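Local structure of AT27789p (5UZM) at residues Val10-Gly15 with Glu82-Ser87; Gln23-Phe28 with Glu74-Arg79; Phe56-Ser61 with Ser86-Met91. The protein probably binds RNA, including mRNA, through domains such as this second quasi-RNA recognition motif of Glorund, the Drosophila hnRNP F/H homologue. All blocks are in the same frame, centred on the assembly; numbering follows the deposited sequence.

In the fold
All three contacts belong to one RRM-type domain and meet on its antiparallel sheet, ordered 41-45, 54-58, 10-14, 79-85, 75-76. Contact 1 pairs two inner strands. Contact 2 packs helix 22-28 against edge strand 75-76, and its segments both fall in the chain between those of contact 1. Contact 3 joins strand 54-58 to helix 88-94; it shares S86 and S87 with contact 1, their centres about 8 Å apart. Contacts 1 and 2 have centres about 14 Å apart, contacts 2 and 3 about 18 Å. I25 and F28 reach the L13/I83 face, whereas M91 lies on F56 on the K12/F84 face, which canonical RRMs generally use for RNA; helix 88-94 probably restricts access there.

Contact 1: residues Val10-Gly15 with Glu82-Ser87; sequences VVKLRG and EIFRSS
R14 and F84 meet on the sheet face that also carries K12 and E82. F84 CE2 sits over the centre of one face of the R14 guanidinium, 3.7 Å from R14 CZ, and F84 CZ is 3.6 Å from R14 NH1; the planes are 34° apart, so the arginine meets the ring obliquely. R14 reaches there because its chain leaves CA with CG anti to the backbone N (chi1 -180°) and bends at chi3. The E82 carboxylate stands almost perpendicular to the guanidinium. R14 NH1 and E82 OE1 remain 4.6 Å apart, bridged by one water that accepts from the arginine and donates to the carboxylate. K12 rises beside the ring, its CE 4.2 Å from F84 CD2, and carries NZ on to a salt bridge with E90.

Through the sheet, the other face is apolar. I83 and L13 run side by side in the same direction, with L13 CD2 3.9 Å from I83 CG1, while I83 CG2 reaches V11 CB; F29 and helices 22-28 and 62-69 cover this side. Between the two faces, the strands run antiparallel. K12 and F84 form a hydrogen-bonded pair, K12 N to F84 O and F84 N to K12 O, both 2.9 Å, and R14 and E82 form the next. Beyond R85 the ladder fades into a weak bond from S86 N to V10 O.

K12 occupies the RNP2 strand, where canonical RRMs commonly carry an RNA-stacking aromatic. The chemistry is two-sided: hydrocarbon faces helices 22-28 and 62-69, while on the K12/R14 side charges meet directly, as with E90 of helix 88-94, or through water, and the outer carbons of F84 pack on the flat side of a guanidinium whose NH1 still bonds to that water.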
ATOM      1  N   VAL A  10       1.489   8.012   3.743  1.00 23.64           N
ATOM      2  CA  VAL A  10       0.611   6.931   3.306  1.00 21.71           C
ATOM      3  C   VAL A  10       0.581   6.936   1.787  1.00 17.65           C
ATOM      4  O   VAL A  10       0.516   7.993   1.164  1.00 18.70           O
ATOM      5  CB  VAL A  10      -0.818   7.084   3.859  1.00 28.08           C
ATOM      6  CG1 VAL A  10      -1.700   5.904   3.396  1.00 20.11           C
ATOM      7  CG2 VAL A  10      -0.787   7.194   5.380  1.00 22.93           C
ATOM      8  N   VAL A  11       0.624   5.746   1.170  1.00 14.84           N
ATOM      9  CA  VAL A  11       0.399   5.634  -0.261  1.00 13.35           C
ATOM     10  C   VAL A  11      -0.781   4.686  -0.483  1.00 13.99           C
ATOM     11  O   VAL A  11      -1.118   3.873   0.387  1.00 16.09           O
ATOM     12  CB  VAL A  11       1.634   5.126  -1.025  1.00 16.49           C
ATOM     13  CG1 VAL A  11       2.875   5.995  -0.762  1.00 19.18           C
ATOM     14  CG2 VAL A  11       1.908   3.658  -0.684  1.00 15.40           C
ATOM     15  N   LYS A  12      -1.423   4.805  -1.643  1.00 12.35           N
ATOM     16  CA  LYS A  12      -2.467   3.898  -2.090  1.00 13.38           C
ATOM     17  C   LYS A  12      -1.944   3.089  -3.266  1.00 15.18           C
ATOM     18  O   LYS A  12      -1.306   3.642  -4.161  1.00 14.85           O
ATOM     19  CB  LYS A  12      -3.720   4.698  -2.518  1.00 16.51           C
ATOM     20  CG  LYS A  12      -4.883   3.816  -2.959  1.00 18.87           C
ATOM     21  CD  LYS A  12      -6.136   4.682  -3.157  1.00 25.13           C
ATOM     22  CE  LYS A  12      -5.966   5.698  -4.273  1.00 45.54           C
ATOM     23  NZ  LYS A  12      -7.192   6.564  -4.456  1.00 47.32           N
ATOM     24  N   LEU A  13      -2.200   1.778  -3.266  1.00 11.19           N
ATOM     25  CA  LEU A  13      -1.780   0.871  -4.333  1.00 12.67           C
ATOM     26  C   LEU A  13      -2.986   0.428  -5.143  1.00 12.80           C
ATOM     27  O   LEU A  13      -4.066   0.278  -4.595  1.00 14.40           O
ATOM     28  CB  LEU A  13      -1.107  -0.389  -3.771  1.00 13.43           C
ATOM     29  CG  LEU A  13       0.010  -0.194  -2.756  1.00 15.89           C
ATOM     30  CD1 LEU A  13       0.611  -1.562  -2.379  1.00 15.58           C
ATOM     31  CD2 LEU A  13       1.094   0.743  -3.228  1.00 16.85           C
ATOM     32  N   ARG A  14      -2.809   0.232  -6.444  1.00 12.53           N
ATOM     33  CA  ARG A  14      -3.839  -0.309  -7.315  1.00 12.01           C
ATOM     34  C   ARG A  14      -3.221  -1.332  -8.262  1.00 13.89           C
ATOM     35  O   ARG A  14      -2.031  -1.243  -8.628  1.00 13.35           O
ATOM     36  CB  ARG A  14      -4.522   0.833  -8.110  1.00 18.67           C
ATOM     37  CG  ARG A  14      -5.613   0.388  -9.041  1.00 34.77           C
ATOM     38  CD  ARG A  14      -6.231   1.637  -9.678  1.00 39.86           C
ATOM     39  NE  ARG A  14      -6.591   2.622  -8.656  1.00 28.28           N
ATOM     40  CZ  ARG A  14      -6.763   3.918  -8.886  1.00 50.17           C
ATOM     41  NH1 ARG A  14      -6.604   4.405 -10.109  1.00 43.99           N
ATOM     42  NH2 ARG A  14      -7.094   4.730  -7.893  1.00 55.93           N
ATOM     43  N   GLY A  15      -3.986  -2.365  -8.590  1.00 14.28           N
ATOM     44  CA  GLY A  15      -3.537  -3.371  -9.521  1.00 16.04           C
ATOM     45  C   GLY A  15      -3.009  -4.648  -8.914  1.00 13.99           C
ATOM     46  O   GLY A  15      -2.378  -5.430  -9.615  1.00 16.01           O
ATOM     47  N   GLU A  82       0.337   0.326  -9.562  1.00 12.33           N
ATOM     48  CA  GLU A  82       0.222   1.784  -9.560  1.00 10.47           C
ATOM     49  C   GLU A  82       0.254   2.285  -8.137  1.00 12.80           C
ATOM     50  O   GLU A  82      -0.410   1.723  -7.263  1.00 14.16           O
ATOM     51  CB  GLU A  82      -1.078   2.220 -10.245  1.00 19.07           C
ATOM     52  CG  GLU A  82      -1.270   1.594 -11.626  1.00 23.66           C
ATOM     53  CD  GLU A  82      -2.690   1.799 -12.124  1.00 53.54           C
ATOM     54  OE1 GLU A  82      -2.985   2.939 -12.546  1.00 48.48           O
ATOM     55  OE2 GLU A  82      -3.517   0.847 -12.039  1.00 42.55           O
ATOM     56  N   ILE A  83       0.962   3.391  -7.887  1.00 13.80           N
ATOM     57  CA  ILE A  83       1.156   3.913  -6.541  1.00 11.04           C
ATOM     58  C   ILE A  83       0.806   5.397  -6.533  1.00 16.64           C
ATOM     59  O   ILE A  83       1.266   6.144  -7.403  1.00 19.54           O
ATOM     60  CB  ILE A  83       2.605   3.711  -6.058  1.00 13.42           C
ATOM     61  CG1 ILE A  83       3.030   2.239  -6.259  1.00 13.33           C
ATOM     62  CG2 ILE A  83       2.785   4.129  -4.614  1.00 18.06           C
ATOM     63  CD1 ILE A  83       4.495   2.022  -5.931  1.00 15.34           C
ATOM     64  N   PHE A  84      -0.031   5.811  -5.586  1.00 16.61           N
ATOM     65  CA  PHE A  84      -0.458   7.210  -5.489  1.00 17.21           C
ATOM     66  C   PHE A  84      -0.222   7.771  -4.098  1.00 17.80           C
ATOM     67  O   PHE A  84      -0.389   7.071  -3.099  1.00 17.16           O
ATOM     68  CB  PHE A  84      -1.974   7.363  -5.775  1.00 20.74           C
ATOM     69  CG  PHE A  84      -2.424   6.692  -7.013  1.00 19.70           C
ATOM     70  CD1 PHE A  84      -2.407   7.367  -8.229  1.00 26.12           C
ATOM     71  CD2 PHE A  84      -2.844   5.356  -6.999  1.00 19.69           C
ATOM     72  CE1 PHE A  84      -2.811   6.731  -9.400  1.00 29.18           C
ATOM     73  CE2 PHE A  84      -3.256   4.729  -8.167  1.00 29.88           C
ATOM     74  CZ  PHE A  84      -3.244   5.416  -9.367  1.00 22.58           C
ATOM     75  N   ARG A  85       0.068   9.081  -4.033  1.00 18.59           N
ATOM     76  CA  ARG A  85       0.137   9.764  -2.748  0.53 21.85           C
ATOM     77  C   ARG A  85      -1.237   9.777  -2.092  1.00 17.36           C
ATOM     78  O   ARG A  85      -2.260   9.908  -2.767  1.00 20.99           O
ATOM     79  CB  ARG A  85       0.639  11.202  -2.927  0.53 26.17           C
ATOM     80  CG  ARG A  85       1.673  11.387  -4.037  0.53 33.33           C
ATOM     81  CD  ARG A  85       2.207  12.823  -4.015  0.53 36.00           C
ATOM     82  NE  ARG A  85       2.860  13.070  -2.739  0.53 28.09           N
ATOM     83  CZ  ARG A  85       4.173  13.018  -2.552  0.53 33.23           C
ATOM     84  NH1 ARG A  85       4.981  12.763  -3.570  0.53 42.82           N
ATOM     85  NH2 ARG A  85       4.679  13.230  -1.344  0.53 43.16           N
ATOM     86  N   SER A  86      -1.251   9.631  -0.773  1.00 19.46           N
ATOM     87  CA  SER A  86      -2.488   9.496  -0.039  1.00 19.58           C
ATOM     88  C   SER A  86      -2.384  10.197   1.306  1.00 23.08           C
ATOM     89  O   SER A  86      -1.585  11.133   1.468  1.00 27.26           O
ATOM     90  CB  SER A  86      -2.832   8.008   0.134  1.00 18.17           C
ATOM     91  OG  SER A  86      -4.145   7.869   0.616  1.00 26.14           O
ATOM     92  N   SER A  87      -3.176   9.737   2.265  1.00 21.29           N
ATOM     93  CA  SER A  87      -3.301  10.376   3.573  1.00 21.46           C
ATOM     94  C   SER A  87      -3.927   9.398   4.548  1.00 24.94           C
ATOM     95  O   SER A  87      -4.616   8.459   4.155  1.00 27.50           O
ATOM     96  CB  SER A  87      -4.166  11.638   3.497  1.00 29.79           C
ATOM     97  OG  SER A  87      -5.495  11.267   3.157  1.00 25.97           O
TER
HETATM   98  O   HOH W   1      -5.362   3.893 -12.205  1.00 36.46           O

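Contact 2: residues Gln23-Phe28 with Glu74-Arg79; sequences QQIEEF and EKIGHR
The last turn of helix 22-28 faces the short edge strand 75-76 with F28 and I76 closest, their CA atoms 6.8 Å apart, and no hydrogen bond crosses between the segments. I76 also opens a type II' turn that ends at R79, closed by bonds in both directions between these two residues; G77 takes its positive-phi corner.

A chi1 of -176° sends the F28 ring away from its own backbone N and out toward the strand. The F28 and I76 side chains cross at about a right angle, F28 CD1 lying 3.5 Å from I76 CG1. The ring's rim abuts the strand backbone near the ring plane: F28 CD1 is 3.6 Å from K75 O, and F28 CE1 is 3.6 Å from E74 O. E74 CB touches the same rim, 3.7 Å from F28 CE1. A water near one face of the ring donates to both F28 O and E74 OE2, while R71 also donates to F28 O. The methyls of I76 meet the helix: CD1 touches I25 CD1, and CG2 lies 3.7 Å from Q24 NE2, the other end of that amide, OE1, being held by T21 N. With an alanine in place of F28, I76 CG1 and the E74-K75 backbone would probably lose their aromatic cover, opening a gap between helix and edge strand.

Around this contact F28 rests on I81 and I83 of strand 79-85, L16 and P17 border I76, and I25 passes inward to I41 and F43 of strand 41-45, placing helix 22-28 across the sheet.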
ATOM      1  N   GLN A  23       3.157 -10.275   2.921  1.00 17.23           N
ATOM      2  CA  GLN A  23       4.569 -10.564   2.669  1.00 17.97           C
ATOM      3  C   GLN A  23       5.013 -10.005   1.320  1.00 15.08           C
ATOM      4  O   GLN A  23       6.137  -9.486   1.188  1.00 16.61           O
ATOM      5  CB  GLN A  23       4.812 -12.080   2.721  1.00 21.89           C
ATOM      6  CG  GLN A  23       6.262 -12.445   2.464  1.00 30.79           C
ATOM      7  CD  GLN A  23       6.509 -13.955   2.474  1.00 44.36           C
ATOM      8  OE1 GLN A  23       5.571 -14.751   2.480  1.00 59.18           O
ATOM      9  NE2 GLN A  23       7.774 -14.347   2.496  1.00 39.26           N
ATOM     10  N   GLN A  24       4.143 -10.086   0.306  1.00 12.85           N
ATOM     11  CA  GLN A  24       4.486  -9.570  -1.014  1.00 11.79           C
ATOM     12  C   GLN A  24       4.577  -8.048  -1.010  1.00 12.48           C
ATOM     13  O   GLN A  24       5.411  -7.472  -1.732  1.00 10.69           O
ATOM     14  CB  GLN A  24       3.446 -10.035  -2.015  1.00 16.20           C
ATOM     15  CG  GLN A  24       3.598 -11.524  -2.348  1.00 16.99           C
ATOM     16  CD  GLN A  24       2.532 -11.955  -3.312  1.00 25.95           C
ATOM     17  OE1 GLN A  24       1.357 -11.834  -3.020  1.00 28.73           O
ATOM     18  NE2 GLN A  24       2.932 -12.372  -4.498  1.00 28.95           N
ATOM     19  N   ILE A  25       3.711  -7.390  -0.249  1.00 10.01           N
ATOM     20  CA  ILE A  25       3.795  -5.925  -0.120  1.00  8.02           C
ATOM     21  C   ILE A  25       5.099  -5.545   0.574  1.00 13.42           C
ATOM     22  O   ILE A  25       5.782  -4.601   0.172  1.00 11.77           O
ATOM     23  CB  ILE A  25       2.587  -5.354   0.648  1.00  9.92           C
ATOM     24  CG1 ILE A  25       1.284  -5.748  -0.049  1.00 17.47           C
ATOM     25  CG2 ILE A  25       2.730  -3.824   0.837  1.00 13.45           C
ATOM     26  CD1 ILE A  25       1.254  -5.319  -1.411  1.00 18.40           C
ATOM     27  N   GLU A  26       5.414  -6.218   1.680  1.00 11.50           N
ATOM     28  CA  GLU A  26       6.659  -5.942   2.403  1.00 14.12           C
ATOM     29  C   GLU A  26       7.871  -6.099   1.489  1.00 14.49           C
ATOM     30  O   GLU A  26       8.771  -5.235   1.482  1.00 16.22           O
ATOM     31  CB  GLU A  26       6.755  -6.868   3.616  1.00 14.07           C
ATOM     32  CG  GLU A  26       5.679  -6.543   4.712  1.00 17.78           C
ATOM     33  CD  GLU A  26       5.302  -7.751   5.631  1.00 20.82           C
ATOM     34  OE1 GLU A  26       5.839  -8.852   5.442  1.00 23.02           O
ATOM     35  OE2 GLU A  26       4.443  -7.608   6.542  1.00 21.60           O
ATOM     36  N   GLU A  27       7.865  -7.153   0.667  1.00 10.77           N
ATOM     37  CA  GLU A  27       8.951  -7.389  -0.301  1.00 10.55           C
ATOM     38  C   GLU A  27       8.992  -6.304  -1.389  1.00 11.86           C
ATOM     39  O   GLU A  27      10.069  -5.818  -1.749  1.00 12.83           O
ATOM     40  CB  GLU A  27       8.806  -8.776  -0.918  1.00 17.47           C
ATOM     41  CG  GLU A  27       9.797  -9.018  -2.010  1.00 39.16           C
ATOM     42  CD  GLU A  27       9.640 -10.375  -2.656  1.00 59.17           C
ATOM     43  OE1 GLU A  27       9.870 -10.478  -3.892  1.00 40.97           O
ATOM     44  OE2 GLU A  27       9.310 -11.327  -1.917  1.00 47.19           O
ATOM     45  N   PHE A  28       7.836  -5.909  -1.906  1.00 11.76           N
ATOM     46  CA  PHE A  28       7.789  -4.853  -2.912  1.00 10.01           C
ATOM     47  C   PHE A  28       8.384  -3.560  -2.376  1.00 10.60           C
ATOM     48  O   PHE A  28       9.048  -2.830  -3.119  1.00 11.22           O
ATOM     49  CB  PHE A  28       6.332  -4.652  -3.315  1.00 10.15           C
ATOM     50  CG  PHE A  28       6.113  -3.685  -4.395  1.00 11.02           C
ATOM     51  CD1 PHE A  28       6.308  -4.039  -5.718  1.00 12.09           C
ATOM     52  CD2 PHE A  28       5.718  -2.381  -4.099  1.00 13.48           C
ATOM     53  CE1 PHE A  28       6.098  -3.101  -6.720  1.00 11.01           C
ATOM     54  CE2 PHE A  28       5.489  -1.469  -5.111  1.00 16.24           C
ATOM     55  CZ  PHE A  28       5.700  -1.829  -6.420  1.00 13.13           C
ATOM     56  N   GLU A  74       6.395  -0.662 -10.826  1.00 13.48           N
ATOM     57  CA  GLU A  74       7.130  -1.905 -10.617  1.00 13.39           C
ATOM     58  C   GLU A  74       6.137  -3.047 -10.338  1.00 13.11           C
ATOM     59  O   GLU A  74       4.944  -2.826 -10.123  1.00 14.74           O
ATOM     60  CB  GLU A  74       8.151  -1.742  -9.496  1.00 16.92           C
ATOM     61  CG  GLU A  74       9.224  -0.704  -9.878  1.00 16.54           C
ATOM     62  CD  GLU A  74      10.303  -0.527  -8.856  1.00 23.86           C
ATOM     63  OE1 GLU A  74      11.175   0.356  -9.073  1.00 35.38           O
ATOM     64  OE2 GLU A  74      10.269  -1.216  -7.828  1.00 25.12           O
ATOM     65  N   LYS A  75       6.620  -4.278 -10.386  1.00 14.84           N
ATOM     66  CA  LYS A  75       5.752  -5.452 -10.440  1.00 12.61           C
ATOM     67  C   LYS A  75       5.721  -6.232  -9.131  1.00 14.26           C
ATOM     68  O   LYS A  75       6.729  -6.399  -8.431  1.00 12.50           O
ATOM     69  CB  LYS A  75       6.173  -6.418 -11.570  1.00 14.63           C
ATOM     70  CG  LYS A  75       5.916  -5.780 -12.948  1.00 23.66           C
ATOM     71  CD  LYS A  75       6.490  -6.574 -14.095  1.00 25.09           C
ATOM     72  CE  LYS A  75       5.722  -7.822 -14.308  1.00 30.96           C
ATOM     73  NZ  LYS A  75       6.100  -8.421 -15.644  1.00 32.18           N
ATOM     74  N   ILE A  76       4.554  -6.811  -8.864  1.00 11.67           N
ATOM     75  CA  ILE A  76       4.426  -7.961  -7.967  1.00  9.80           C
ATOM     76  C   ILE A  76       3.949  -9.119  -8.821  1.00 14.65           C
ATOM     77  O   ILE A  76       2.863  -9.044  -9.432  1.00 11.59           O
ATOM     78  CB  ILE A  76       3.459  -7.714  -6.801  1.00 12.22           C
ATOM     79  CG1 ILE A  76       3.925  -6.570  -5.915  1.00 11.39           C
ATOM     80  CG2 ILE A  76       3.228  -9.014  -6.013  1.00 14.09           C
ATOM     81  CD1 ILE A  76       2.919  -6.283  -4.775  1.00 15.20           C
ATOM     82  N   GLY A  77       4.781 -10.144  -8.925  1.00 15.56           N
ATOM     83  CA  GLY A  77       4.471 -11.214  -9.873  1.00 15.04           C
ATOM     84  C   GLY A  77       4.430 -10.628 -11.279  1.00 12.29           C
ATOM     85  O   GLY A  77       5.342  -9.915 -11.704  1.00 15.99           O
ATOM     86  N   HIS A  78       3.308 -10.842 -11.961  1.00 13.74           N
ATOM     87  CA  HIS A  78       3.166 -10.337 -13.319  1.00 10.58           C
ATOM     88  C   HIS A  78       2.360  -9.047 -13.370  1.00 14.45           C
ATOM     89  O   HIS A  78       2.112  -8.549 -14.488  1.00 15.48           O
ATOM     90  CB  HIS A  78       2.494 -11.391 -14.229  1.00 14.05           C
ATOM     91  CG  HIS A  78       1.138 -11.800 -13.763  1.00 14.42           C
ATOM     92  ND1 HIS A  78       0.917 -12.952 -13.040  1.00 24.04           N
ATOM     93  CD2 HIS A  78      -0.075 -11.223 -13.938  1.00 14.44           C
ATOM     94  CE1 HIS A  78      -0.371 -13.049 -12.756  1.00 26.14           C
ATOM     95  NE2 HIS A  78      -0.993 -12.005 -13.278  1.00 17.72           N
ATOM     96  N   ARG A  79       1.971  -8.485 -12.211  1.00 10.96           N
ATOM     97  CA  ARG A  79       1.076  -7.325 -12.130  1.00 10.01           C
ATOM     98  C   ARG A  79       1.873  -6.050 -11.913  1.00 15.74           C
ATOM     99  O   ARG A  79       2.692  -5.973 -11.003  1.00 13.32           O
ATOM    100  CB  ARG A  79       0.068  -7.428 -10.971  1.00 10.75           C
ATOM    101  CG  ARG A  79      -0.880  -8.632 -11.102  1.00 13.95           C
ATOM    102  CD  ARG A  79      -1.941  -8.456 -12.242  1.00 11.89           C
ATOM    103  NE  ARG A  79      -2.850  -7.357 -11.936  1.00 15.25           N
ATOM    104  CZ  ARG A  79      -3.896  -7.014 -12.682  1.00 16.06           C
ATOM    105  NH1 ARG A  79      -4.693  -5.987 -12.322  1.00 16.42           N
ATOM    106  NH2 ARG A  79      -4.136  -7.692 -13.792  1.00 15.83           N
TER
HETATM  107  O   HOH W   2       9.779  -3.171  -5.882  1.00 16.53           O

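Contact 3: residues Phe56-Ser61 with Ser86-Met91; sequences FVQFES and SSIAEM
M91 passes over one face of the F56 ring, its CA 3.8 Å from the ring centroid and 11° off the normal, a CH-pi contact. The two side chains slide past each other in opposite directions. With chi1 at 177° and the rest of its chain extended, M91 runs back along F56 until its CE is 3.6 Å from F56 CB; its end lies near the Q58 side chain, which is modelled in two positions. The rim of F56 meets polar groups near the ring plane: S86 OG approaches F56 CE2 at 3.4 Å, and the E90 carboxylate comes in next to it. E90 is extended down from the helix with its OE2 bonded by S86 OG, at a distance so short that its exact length is doubtful. Its own backbone N donates to S87 OG (3.1 Å), the N-cap of helix 88-94.

F56 stands in the RNP1 strand, where canonical RRMs often stack an aromatic on RNA; here the C-terminal helix lies over it. F56 also touches V44, M91 reaches L42, and I88 leans on V10, so helix 88-94 spans strands 41-45, 54-58 and 10-14.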
ATOM      1  N   PHE A  56      -3.668   0.233   1.116  1.00 13.26           N
ATOM      2  CA  PHE A  56      -2.998   1.416   1.647  1.00 11.87           C
ATOM      3  C   PHE A  56      -1.794   0.940   2.438  1.00 17.21           C
ATOM      4  O   PHE A  56      -1.867  -0.107   3.083  1.00 13.98           O
ATOM      5  CB  PHE A  56      -3.895   2.229   2.563  1.00 15.12           C
ATOM      6  CG  PHE A  56      -4.965   2.969   1.841  1.00 15.04           C
ATOM      7  CD1 PHE A  56      -6.139   2.334   1.530  1.00 17.35           C
ATOM      8  CD2 PHE A  56      -4.779   4.279   1.445  1.00 16.25           C
ATOM      9  CE1 PHE A  56      -7.152   3.006   0.845  1.00 18.24           C
ATOM     10  CE2 PHE A  56      -5.778   4.940   0.749  1.00 17.19           C
ATOM     11  CZ  PHE A  56      -6.955   4.317   0.469  1.00 17.18           C
ATOM     12  N   VAL A  57      -0.687   1.668   2.362  1.00 12.94           N
ATOM     13  CA  VAL A  57       0.523   1.334   3.111  1.00 11.87           C
ATOM     14  C   VAL A  57       0.997   2.599   3.815  1.00 14.72           C
ATOM     15  O   VAL A  57       1.093   3.660   3.190  1.00 15.10           O
ATOM     16  CB  VAL A  57       1.622   0.749   2.191  1.00 14.17           C
ATOM     17  CG1 VAL A  57       2.907   0.460   2.986  1.00 16.97           C
ATOM     18  CG2 VAL A  57       1.087  -0.529   1.484  1.00 14.64           C
ATOM     19  N   GLN A  58       1.276   2.474   5.106  1.00 13.79           N
ATOM     20  CA  GLN A  58       1.726   3.563   5.968  0.51 15.44           C
ATOM     21  C   GLN A  58       3.199   3.372   6.279  1.00 15.49           C
ATOM     22  O   GLN A  58       3.569   2.307   6.767  1.00 18.23           O
ATOM     23  CB  GLN A  58       0.974   3.550   7.293  0.51 20.32           C
ATOM     24  CG  GLN A  58      -0.472   3.744   7.188  0.51 15.62           C
ATOM     25  CD  GLN A  58      -1.085   4.114   8.522  0.51 38.99           C
ATOM     26  OE1 GLN A  58      -2.138   3.604   8.905  0.51 34.28           O
ATOM     27  NE2 GLN A  58      -0.418   5.007   9.244  0.51 22.98           N
ATOM     28  N   PHE A  59       4.004   4.412   6.067  1.00 16.33           N
ATOM     29  CA  PHE A  59       5.435   4.393   6.347  1.00 17.32           C
ATOM     30  C   PHE A  59       5.775   5.229   7.578  1.00 23.95           C
ATOM     31  O   PHE A  59       4.983   6.038   8.058  1.00 27.16           O
ATOM     32  CB  PHE A  59       6.217   4.916   5.142  1.00 17.66           C
ATOM     33  CG  PHE A  59       6.005   4.096   3.898  1.00 16.20           C
ATOM     34  CD1 PHE A  59       6.743   2.928   3.700  1.00 15.79           C
ATOM     35  CD2 PHE A  59       5.066   4.461   2.955  1.00 16.46           C
ATOM     36  CE1 PHE A  59       6.526   2.148   2.568  1.00 16.19           C
ATOM     37  CE2 PHE A  59       4.848   3.677   1.796  1.00 18.42           C
ATOM     38  CZ  PHE A  59       5.574   2.511   1.623  1.00 19.69           C
ATOM     39  N   GLU A  60       7.019   5.071   8.042  1.00 22.80           N
ATOM     40  CA  GLU A  60       7.434   5.776   9.245  1.00 30.46           C
ATOM     41  C   GLU A  60       7.920   7.182   8.963  1.00 28.35           C
ATOM     42  O   GLU A  60       8.023   7.992   9.892  1.00 30.30           O
ATOM     43  CB  GLU A  60       8.541   4.998   9.952  1.00 33.33           C
ATOM     44  CG  GLU A  60       8.438   5.047  11.435  1.00 55.90           C
ATOM     45  CD  GLU A  60       7.278   4.232  11.919  1.00 62.06           C
ATOM     46  OE1 GLU A  60       7.176   3.063  11.490  1.00 62.17           O
ATOM     47  OE2 GLU A  60       6.466   4.756  12.708  1.00 64.27           O
ATOM     48  N   SER A  61       8.251   7.494   7.717  1.00 23.78           N
ATOM     49  CA  SER A  61       8.914   8.746   7.415  1.00 23.70           C
ATOM     50  C   SER A  61       8.437   9.270   6.075  1.00 24.66           C
ATOM     51  O   SER A  61       7.943   8.529   5.220  1.00 25.46           O
ATOM     52  CB  SER A  61      10.442   8.600   7.401  1.00 29.90           C
ATOM     53  OG  SER A  61      10.888   7.926   6.235  1.00 28.15           O
ATOM     54  N   SER A  86      -1.251   9.631  -0.773  1.00 19.46           N
ATOM     55  CA  SER A  86      -2.488   9.496  -0.039  1.00 19.58           C
ATOM     56  C   SER A  86      -2.384  10.197   1.306  1.00 23.08           C
ATOM     57  O   SER A  86      -1.585  11.133   1.468  1.00 27.26           O
ATOM     58  CB  SER A  86      -2.832   8.008   0.134  1.00 18.17           C
ATOM     59  OG  SER A  86      -4.145   7.869   0.616  1.00 26.14           O
ATOM     60  N   SER A  87      -3.176   9.737   2.265  1.00 21.29           N
ATOM     61  CA  SER A  87      -3.301  10.376   3.573  1.00 21.46           C
ATOM     62  C   SER A  87      -3.927   9.398   4.548  1.00 24.94           C
ATOM     63  O   SER A  87      -4.616   8.459   4.155  1.00 27.50           O
ATOM     64  CB  SER A  87      -4.166  11.638   3.497  1.00 29.79           C
ATOM     65  OG  SER A  87      -5.495  11.267   3.157  1.00 25.97           O
ATOM     66  N   ILE A  88      -3.707   9.654   5.842  1.00 22.47           N
ATOM     67  CA  ILE A  88      -4.293   8.819   6.876  1.00 20.13           C
ATOM     68  C   ILE A  88      -5.814   8.850   6.786  1.00 23.11           C
ATOM     69  O   ILE A  88      -6.473   7.816   6.909  1.00 29.79           O
ATOM     70  CB  ILE A  88      -3.813   9.279   8.268  1.00 34.72           C
ATOM     71  CG1 ILE A  88      -2.288   9.227   8.360  1.00 45.68           C
ATOM     72  CG2 ILE A  88      -4.444   8.434   9.358  1.00 40.13           C
ATOM     73  CD1 ILE A  88      -1.745   7.885   8.675  1.00 40.77           C
ATOM     74  N   ALA A  89      -6.393  10.042   6.568  1.00 24.66           N
ATOM     75  CA  ALA A  89      -7.853  10.141   6.496  1.00 32.88           C
ATOM     76  C   ALA A  89      -8.412   9.312   5.342  1.00 24.22           C
ATOM     77  O   ALA A  89      -9.451   8.665   5.483  1.00 30.50           O
ATOM     78  CB  ALA A  89      -8.288  11.603   6.363  1.00 32.04           C
ATOM     79  N   GLU A  90      -7.734   9.311   4.190  1.00 23.67           N
ATOM     80  CA  GLU A  90      -8.214   8.484   3.086  1.00 19.80           C
ATOM     81  C   GLU A  90      -8.092   7.006   3.429  1.00 26.44           C
ATOM     82  O   GLU A  90      -8.993   6.211   3.131  1.00 21.25           O
ATOM     83  CB  GLU A  90      -7.456   8.822   1.800  1.00 20.43           C
ATOM     84  CG  GLU A  90      -8.035   8.074   0.583  1.00 24.64           C
ATOM     85  CD  GLU A  90      -7.254   8.291  -0.731  1.00 30.96           C
ATOM     86  OE1 GLU A  90      -7.852   8.114  -1.820  1.00 35.33           O
ATOM     87  OE2 GLU A  90      -6.054   8.618  -0.696  1.00 34.44           O
ATOM     88  N   MET A  91      -6.984   6.615   4.066  1.00 24.50           N
ATOM     89  CA  MET A  91      -6.832   5.224   4.487  1.00 20.55           C
ATOM     90  C   MET A  91      -7.929   4.824   5.469  1.00 24.66           C
ATOM     91  O   MET A  91      -8.538   3.751   5.338  1.00 26.22           O
ATOM     92  CB  MET A  91      -5.443   5.029   5.108  1.00 22.72           C
ATOM     93  CG  MET A  91      -5.176   3.626   5.668  1.00 18.65           C
ATOM     94  SD  MET A  91      -3.434   3.549   6.123  1.00 31.95           S
ATOM     95  CE  MET A  91      -3.154   1.763   6.081  1.00 35.40           C
TER